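PDB 4QHZ: putative glycosyl hydrolase from Parabacteroides distasonis, which binds magnesium and probably acts as a hydrolase, perhaps on sugar derivatives such as 3-keto-disaccharides. Local coordinates for residues Gln98-Trp103 with Phe238-Ile243; Trp165-Ile170 with Ile192-Val197. One frame throughout, in Å; residues are numbered along the deposited sequence.

Interaction 1 (Gln98-Trp103 with Phe238-Ile243)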
loop_
_atom_site.group_PDB
_atom_site.type_symbol
_atom_site.label_atom_id
_atom_site.label_comp_id
_atom_site.label_asym_id
_atom_site.label_seq_id
_atom_site.Cartn_x
_atom_site.Cartn_y
_atom_site.Cartn_z
ATOM N N GLN C 98 -15.924 10.379 -1.166
ATOM C CA GLN C 98 -15.309 11.664 -1.405
ATOM C C GLN C 98 -16.241 12.710 -0.820
ATOM O O GLN C 98 -17.452 12.602 -0.961
ATOM C CB GLN C 98 -15.132 11.868 -2.892
ATOM C CG GLN C 98 -14.935 13.301 -3.305
ATOM C CD GLN C 98 -14.902 13.476 -4.801
ATOM O OE1 GLN C 98 -15.395 12.644 -5.566
ATOM N NE2 GLN C 98 -14.327 14.577 -5.228
HETATM N N MSE C 99 -15.666 13.723 -0.177
HETATM C CA MSE C 99 -16.416 14.724 0.562
HETATM C C MSE C 99 -15.917 16.120 0.333
HETATM O O MSE C 99 -14.714 16.330 0.183
HETATM C CB MSE C 99 -16.154 14.431 2.031
HETATM C CG MSE C 99 -17.390 14.494 2.877
HETATM SE SE MSE C 99 -16.764 14.615 4.743
HETATM C CE MSE C 99 -17.626 16.364 5.032
ATOM N N HIS C 100 -16.830 17.091 0.343
ATOM C CA HIS C 100 -16.484 18.499 0.238
ATOM C C HIS C 100 -17.127 19.251 1.394
ATOM O O HIS C 100 -18.272 18.991 1.744
ATOM C CB HIS C 100 -16.961 19.060 -1.097
ATOM C CG HIS C 100 -16.522 20.469 -1.365
ATOM N ND1 HIS C 100 -15.377 20.773 -2.069
ATOM C CD2 HIS C 100 -17.087 21.656 -1.037
ATOM C CE1 HIS C 100 -15.247 22.085 -2.150
ATOM N NE2 HIS C 100 -16.275 22.645 -1.539
ATOM N N ILE C 101 -16.385 20.177 1.997
ATOM C CA ILE C 101 -16.903 20.971 3.112
ATOM C C ILE C 101 -16.096 22.262 3.241
ATOM O O ILE C 101 -14.866 22.254 3.180
ATOM C CB ILE C 101 -16.903 20.172 4.443
ATOM C CG1 ILE C 101 -17.461 21.013 5.594
ATOM C CG2 ILE C 101 -15.506 19.677 4.811
ATOM C CD1 ILE C 101 -17.815 20.197 6.821
ATOM N N GLU C 102 -16.806 23.369 3.424
ATOM C CA GLU C 102 -16.192 24.681 3.556
ATOM C C GLU C 102 -16.544 25.258 4.908
ATOM O O GLU C 102 -17.661 25.068 5.400
ATOM C CB GLU C 102 -16.662 25.595 2.428
ATOM C CG GLU C 102 -16.399 24.989 1.052
ATOM C CD GLU C 102 -16.676 25.924 -0.109
ATOM O OE1 GLU C 102 -16.953 27.128 0.110
ATOM O OE2 GLU C 102 -16.613 25.430 -1.256
ATOM N N TRP C 103 -15.583 25.938 5.524
ATOM C CA TRP C 103 -15.774 26.472 6.870
ATOM C C TRP C 103 -15.095 27.824 7.065
ATOM O O TRP C 103 -14.031 28.098 6.500
ATOM C CB TRP C 103 -15.284 25.479 7.933
ATOM C CG TRP C 103 -13.916 24.920 7.723
ATOM C CD1 TRP C 103 -13.586 23.852 6.950
ATOM C CD2 TRP C 103 -12.699 25.358 8.341
ATOM N NE1 TRP C 103 -12.233 23.614 7.015
ATOM C CE2 TRP C 103 -11.666 24.524 7.864
ATOM C CE3 TRP C 103 -12.375 26.395 9.219
ATOM C CZ2 TRP C 103 -10.330 24.686 8.251
ATOM C CZ3 TRP C 103 -11.049 26.561 9.599
ATOM C CH2 TRP C 103 -10.043 25.704 9.119
ATOM N N PHE C 238 -20.323 26.842 8.572
ATOM C CA PHE C 238 -20.120 25.878 7.505
ATOM C C PHE C 238 -20.998 26.193 6.291
ATOM O O PHE C 238 -22.066 26.786 6.432
ATOM C CB PHE C 238 -20.474 24.479 7.995
ATOM C CG PHE C 238 -19.539 23.933 9.042
ATOM C CD1 PHE C 238 -18.383 23.269 8.673
ATOM C CD2 PHE C 238 -19.838 24.057 10.386
ATOM C CE1 PHE C 238 -17.529 22.755 9.626
ATOM C CE2 PHE C 238 -18.989 23.550 11.344
ATOM C CZ PHE C 238 -17.830 22.897 10.966
ATOM N N ARG C 239 -20.549 25.778 5.109
ATOM C CA ARG C 239 -21.368 25.839 3.904
ATOM C C ARG C 239 -20.897 24.812 2.887
ATOM O O ARG C 239 -19.833 24.212 3.040
ATOM C CB ARG C 239 -21.318 27.224 3.269
ATOM C CG ARG C 239 -20.025 27.492 2.518
ATOM C CD ARG C 239 -19.975 28.874 1.886
ATOM N NE ARG C 239 -18.794 29.008 1.035
ATOM C CZ ARG C 239 -18.473 30.099 0.351
ATOM N NH1 ARG C 239 -19.242 31.175 0.413
ATOM N NH2 ARG C 239 -17.377 30.111 -0.399
ATOM N N ASN C 240 -21.709 24.616 1.850
ATOM C CA ASN C 240 -21.371 23.766 0.708
ATOM C C ASN C 240 -20.782 22.408 1.115
ATOM O O ASN C 240 -19.612 22.122 0.865
ATOM C CB ASN C 240 -20.416 24.498 -0.234
ATOM C CG ASN C 240 -20.201 23.758 -1.550
ATOM O OD1 ASN C 240 -21.012 22.919 -1.947
ATOM N ND2 ASN C 240 -19.110 24.069 -2.230
ATOM N N ILE C 241 -21.616 21.581 1.741
ATOM C CA ILE C 241 -21.207 20.249 2.144
ATOM C C ILE C 241 -21.872 19.224 1.235
ATOM O O ILE C 241 -23.103 19.166 1.150
ATOM C CB ILE C 241 -21.574 19.956 3.606
ATOM C CG1 ILE C 241 -21.141 21.127 4.496
ATOM C CG2 ILE C 241 -20.937 18.650 4.056
ATOM C CD1 ILE C 241 -21.426 20.931 5.971
ATOM N N TRP C 242 -21.061 18.415 0.560
ATOM C CA TRP C 242 -21.589 17.285 -0.189
ATOM C C TRP C 242 -20.680 16.072 -0.067
ATOM O O TRP C 242 -19.513 16.182 0.293
ATOM C CB TRP C 242 -21.825 17.643 -1.665
ATOM C CG TRP C 242 -20.665 18.248 -2.409
ATOM C CD1 TRP C 242 -20.432 19.571 -2.607
ATOM C CD2 TRP C 242 -19.626 17.548 -3.107
ATOM N NE1 TRP C 242 -19.297 19.748 -3.364
ATOM C CE2 TRP C 242 -18.788 18.519 -3.689
ATOM C CE3 TRP C 242 -19.319 16.197 -3.291
ATOM C CZ2 TRP C 242 -17.652 18.183 -4.429
ATOM C CZ3 TRP C 242 -18.197 15.862 -4.037
ATOM C CH2 TRP C 242 -17.376 16.854 -4.592
ATOM N N ILE C 243 -21.252 14.914 -0.359
ATOM C CA ILE C 243 -20.558 13.651 -0.211
ATOM C C ILE C 243 -21.000 12.740 -1.343
ATOM O O ILE C 243 -22.179 12.725 -1.715
ATOM C CB ILE C 243 -20.852 13.026 1.166
ATOM C CG1 ILE C 243 -19.996 11.785 1.404
ATOM C CG2 ILE C 243 -22.335 12.679 1.309
ATOM C CD1 ILE C 243 -19.929 11.390 2.866
#

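Interaction 2 (Trp165-Ile170 with Ile192-Val197). With EDO (1,2-ethanediol), chain H.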
loop_
_atom_site.group_PDB
_atom_site.type_symbol
_atom_site.label_atom_id
_atom_site.label_comp_id
_atom_site.label_asym_id
_atom_site.label_seq_id
_atom_site.Cartn_x
_atom_site.Cartn_y
_atom_site.Cartn_z
ATOM N N TRP C 165 -13.270 31.689 3.471
ATOM C CA TRP C 165 -13.745 30.313 3.536
ATOM C C TRP C 165 -12.615 29.331 3.263
ATOM O O TRP C 165 -11.944 29.422 2.233
ATOM C CB TRP C 165 -14.896 30.097 2.548
ATOM C CG TRP C 165 -16.132 30.745 3.028
ATOM C CD1 TRP C 165 -16.555 32.014 2.751
ATOM C CD2 TRP C 165 -17.080 30.195 3.940
ATOM N NE1 TRP C 165 -17.729 32.280 3.414
ATOM C CE2 TRP C 165 -18.073 31.179 4.155
ATOM C CE3 TRP C 165 -17.197 28.963 4.592
ATOM C CZ2 TRP C 165 -19.167 30.965 4.991
ATOM C CZ3 TRP C 165 -18.291 28.749 5.418
ATOM C CH2 TRP C 165 -19.259 29.748 5.612
ATOM N N ASN C 166 -12.415 28.407 4.204
ATOM C CA ASN C 166 -11.427 27.343 4.052
ATOM C C ASN C 166 -12.085 26.116 3.455
ATOM O O ASN C 166 -13.079 25.627 3.985
ATOM C CB ASN C 166 -10.783 27.011 5.390
ATOM C CG ASN C 166 -9.877 28.116 5.876
ATOM O OD1 ASN C 166 -8.741 28.242 5.419
ATOM N ND2 ASN C 166 -10.385 28.948 6.774
ATOM N N VAL C 167 -11.538 25.648 2.344
ATOM C CA VAL C 167 -12.167 24.610 1.542
ATOM C C VAL C 167 -11.480 23.278 1.779
ATOM O O VAL C 167 -10.279 23.160 1.564
ATOM C CB VAL C 167 -12.090 24.960 0.045
ATOM C CG1 VAL C 167 -12.723 23.867 -0.800
ATOM C CG2 VAL C 167 -12.762 26.296 -0.220
ATOM N N TYR C 168 -12.242 22.284 2.231
ATOM C CA TYR C 168 -11.735 20.924 2.359
ATOM C C TYR C 168 -12.292 20.043 1.247
ATOM O O TYR C 168 -13.499 20.053 0.979
ATOM C CB TYR C 168 -12.118 20.291 3.701
ATOM C CG TYR C 168 -11.244 20.585 4.914
ATOM C CD1 TYR C 168 -10.070 21.330 4.834
ATOM C CD2 TYR C 168 -11.592 20.058 6.154
ATOM C CE1 TYR C 168 -9.289 21.560 5.965
ATOM C CE2 TYR C 168 -10.824 20.274 7.279
ATOM C CZ TYR C 168 -9.667 21.018 7.182
ATOM O OH TYR C 168 -8.920 21.229 8.325
ATOM N N ASP C 169 -11.402 19.289 0.609
ATOM C CA ASP C 169 -11.786 18.149 -0.221
ATOM C C ASP C 169 -11.118 16.923 0.380
ATOM O O ASP C 169 -9.913 16.927 0.632
ATOM C CB ASP C 169 -11.386 18.367 -1.676
ATOM C CG ASP C 169 -12.306 19.346 -2.381
ATOM O OD1 ASP C 169 -13.497 19.011 -2.550
ATOM O OD2 ASP C 169 -11.861 20.462 -2.736
ATOM N N ILE C 170 -11.918 15.890 0.633
ATOM C CA ILE C 170 -11.493 14.733 1.411
ATOM C C ILE C 170 -11.832 13.451 0.654
ATOM O O ILE C 170 -12.959 13.290 0.193
ATOM C CB ILE C 170 -12.183 14.715 2.783
ATOM C CG1 ILE C 170 -11.709 15.906 3.624
ATOM C CG2 ILE C 170 -11.919 13.400 3.504
ATOM C CD1 ILE C 170 -12.522 16.154 4.885
ATOM N N ILE C 192 -7.280 17.881 1.234
ATOM C CA ILE C 192 -6.814 19.032 0.480
ATOM C C ILE C 192 -7.498 20.273 1.030
ATOM O O ILE C 192 -8.721 20.314 1.095
ATOM C CB ILE C 192 -7.133 18.886 -1.025
ATOM C CG1 ILE C 192 -6.665 17.523 -1.556
ATOM C CG2 ILE C 192 -6.481 20.007 -1.836
ATOM C CD1 ILE C 192 -7.114 17.226 -2.974
ATOM N N GLN C 193 -6.713 21.265 1.454
ATOM C CA GLN C 193 -7.259 22.502 1.998
ATOM C C GLN C 193 -6.894 23.691 1.121
ATOM O O GLN C 193 -5.710 23.983 0.908
ATOM C CB GLN C 193 -6.772 22.769 3.428
ATOM C CG GLN C 193 -7.359 24.053 4.002
ATOM C CD GLN C 193 -6.889 24.372 5.408
ATOM O OE1 GLN C 193 -6.250 23.557 6.072
ATOM N NE2 GLN C 193 -7.206 25.578 5.869
ATOM N N ASN C 194 -7.915 24.378 0.629
ATOM C CA ASN C 194 -7.724 25.505 -0.280
ATOM C C ASN C 194 -6.776 25.147 -1.423
ATOM O O ASN C 194 -5.893 25.929 -1.792
ATOM C CB ASN C 194 -7.227 26.727 0.492
ATOM C CG ASN C 194 -8.184 27.138 1.594
ATOM O OD1 ASN C 194 -9.399 27.171 1.385
ATOM N ND2 ASN C 194 -7.649 27.437 2.773
ATOM N N GLY C 195 -6.976 23.950 -1.967
ATOM C CA GLY C 195 -6.180 23.452 -3.079
ATOM C C GLY C 195 -4.818 22.877 -2.715
ATOM O O GLY C 195 -4.131 22.351 -3.591
ATOM N N VAL C 196 -4.438 22.950 -1.436
ATOM C CA VAL C 196 -3.150 22.453 -0.967
ATOM C C VAL C 196 -3.304 21.102 -0.269
ATOM O O VAL C 196 -4.104 20.970 0.656
ATOM C CB VAL C 196 -2.494 23.453 0.001
ATOM C CG1 VAL C 196 -1.123 22.960 0.448
ATOM C CG2 VAL C 196 -2.366 24.825 -0.650
ATOM N N VAL C 197 -2.527 20.106 -0.697
ATOM C CA VAL C 197 -2.577 18.777 -0.083
ATOM C C VAL C 197 -1.980 18.824 1.324
ATOM O O VAL C 197 -0.816 19.188 1.500
ATOM C CB VAL C 197 -1.819 17.707 -0.880
ATOM C CG1 VAL C 197 -1.928 16.353 -0.188
ATOM C CG2 VAL C 197 -2.367 17.582 -2.285
HETATM C C1 EDO H . -9.264 20.580 -5.119
HETATM O O1 EDO H . -9.484 20.833 -3.727
HETATM C C2 EDO H . -10.502 19.909 -5.693
HETATM O O2 EDO H . -10.213 19.415 -7.006
HETATM O O HOH W 1 -9.271 22.207 -1.273
#

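Interaction 1 (Gln98-Trp103 with Phe238-Ile243)
Phe238 meets Trp103 and Ile101 where strands 98-103 and 238-243 run antiparallel in the large sheet of a concanavalin-like fold, their short axes 4.7 Å apart. Ring atom Phe238 CD1 lies 3.6 Å from Ile101 CD1, and Trp103 CB packs against CD1 and CE1 of the same ring. On the face that carries His100 and Trp242, Arg239 holds Glu102 side-on: NE reaches OE1 at 2.8 Å and NH2 bonds to the same oxygen, both with OE1 in the guanidinium plane. The backbones of Arg239 and Glu102 also form a hydrogen-bonded pair. At Asn240 the register slips by one residue, a beta bulge, and the backbone turns to positive phi (46°). CG stands opposite the backbone N (chi1 -171°), which carries the amide to the other carboxylate oxygen: ND2 donates to Glu102 OE2 at 3.0 Å, from above the carboxylate plane. That oxygen also takes a nearly straight bond from His100 NE2, whose ring is hydrogen-bonded through ND1 to Asp169, and the N-H of Gly43 adds another, so the buried carboxylate is held at both oxygens. Ile241 lies alongside Ile101, CD1 to CD1 at 3.8 Å, and its CG2 approaches the selenomethionine methyl of Met99. Trp242 pairs with His100 through two backbone bonds, and its indole NE1 is satisfied by Phe44 O. The imidazole and indole are nearly parallel but slid apart; instead His100 CB sits over the indole face, 3.2 Å from Trp242 CE2. Ile243 closes the row, its CD1 4.0 Å from Met99 CG.

Interaction 2 (Trp165-Ile170 with Ile192-Val197)
Asn166 and Asn194 link their amides where strand 165-170 meets the hairpin turn in 192-197, and here the contact is tight. Asn194 ND2 donates to Asn166 OD1 at 3.0 Å, with the acceptor in the amide plane of Asn194. Gln193 NE2 reaches that oxygen at 3.1 Å from the opposite face of the Asn166 amide, whose plane stands 79° from its own. Arg160 N is a further donor to Asn166 OD1, so several N-H groups fix this buried carbonyl. Asn194 turns its other end to the backbone: Val167 N donates to OD1 at 2.8 Å from above the carbonyl plane, while Asn194 N returns a bond to Val167 O. Asn194, the first residue of the turn proper, thus bonds Val167 through both side chain and backbone. Gln193, extended with CG opposite its backbone N (chi1 -179°), runs past the edge of the Tyr168 ring, OE1 3.6 Å from Tyr168 CE1; the phenol OH beyond it bonds to Gln130 O. Asp169 and Ile192 form a hydrogen-bonded pair farther along.

The opposite face, with Asp169 and Ile192, is looser and is met by a water and a small molecule. Asp169 CB and Ile192 CB remain 4.3 Å apart. A 1,2-ethanediol, probably from the crystallisation liquor, donates from O1 to Asp169 OD2 at 2.6 Å. A water joins this diol to Gly195 N, which donates to it at 3.0 Å. The same diol also bonds to Asp169 of the second subunit, placing this side at an interface. Gln193 to Val196 form a type I' beta turn, with Asn194 and Gly195 both at positive phi, the tight two-residue reversal of a beta hairpin.

In the fold
The centres of interactions 1 and 2 lie about 10 Å apart in one antiparallel sheet, where strands 97-104 and 165-177 are neighbours. Across it the pairing runs from 237-245 through 97-104 and 165-177 to 185-193, so the two contacts are seams on either side of the 97-104/165-177 pairing. Along the chain, interaction 2 falls between the distant halves of interaction 1, which brings the C-terminal strand back beside 97-104. A probable hydrogen bond, His100 ND1 to Asp169 OD1 at 2.6 Å, ties the seams together on one face. The side chains of Phe238 and Tyr168 each lie about 9 Å from the bound magnesium ion, and both contacts touch the second subunit, where Gln98 meets Val197 of the partner.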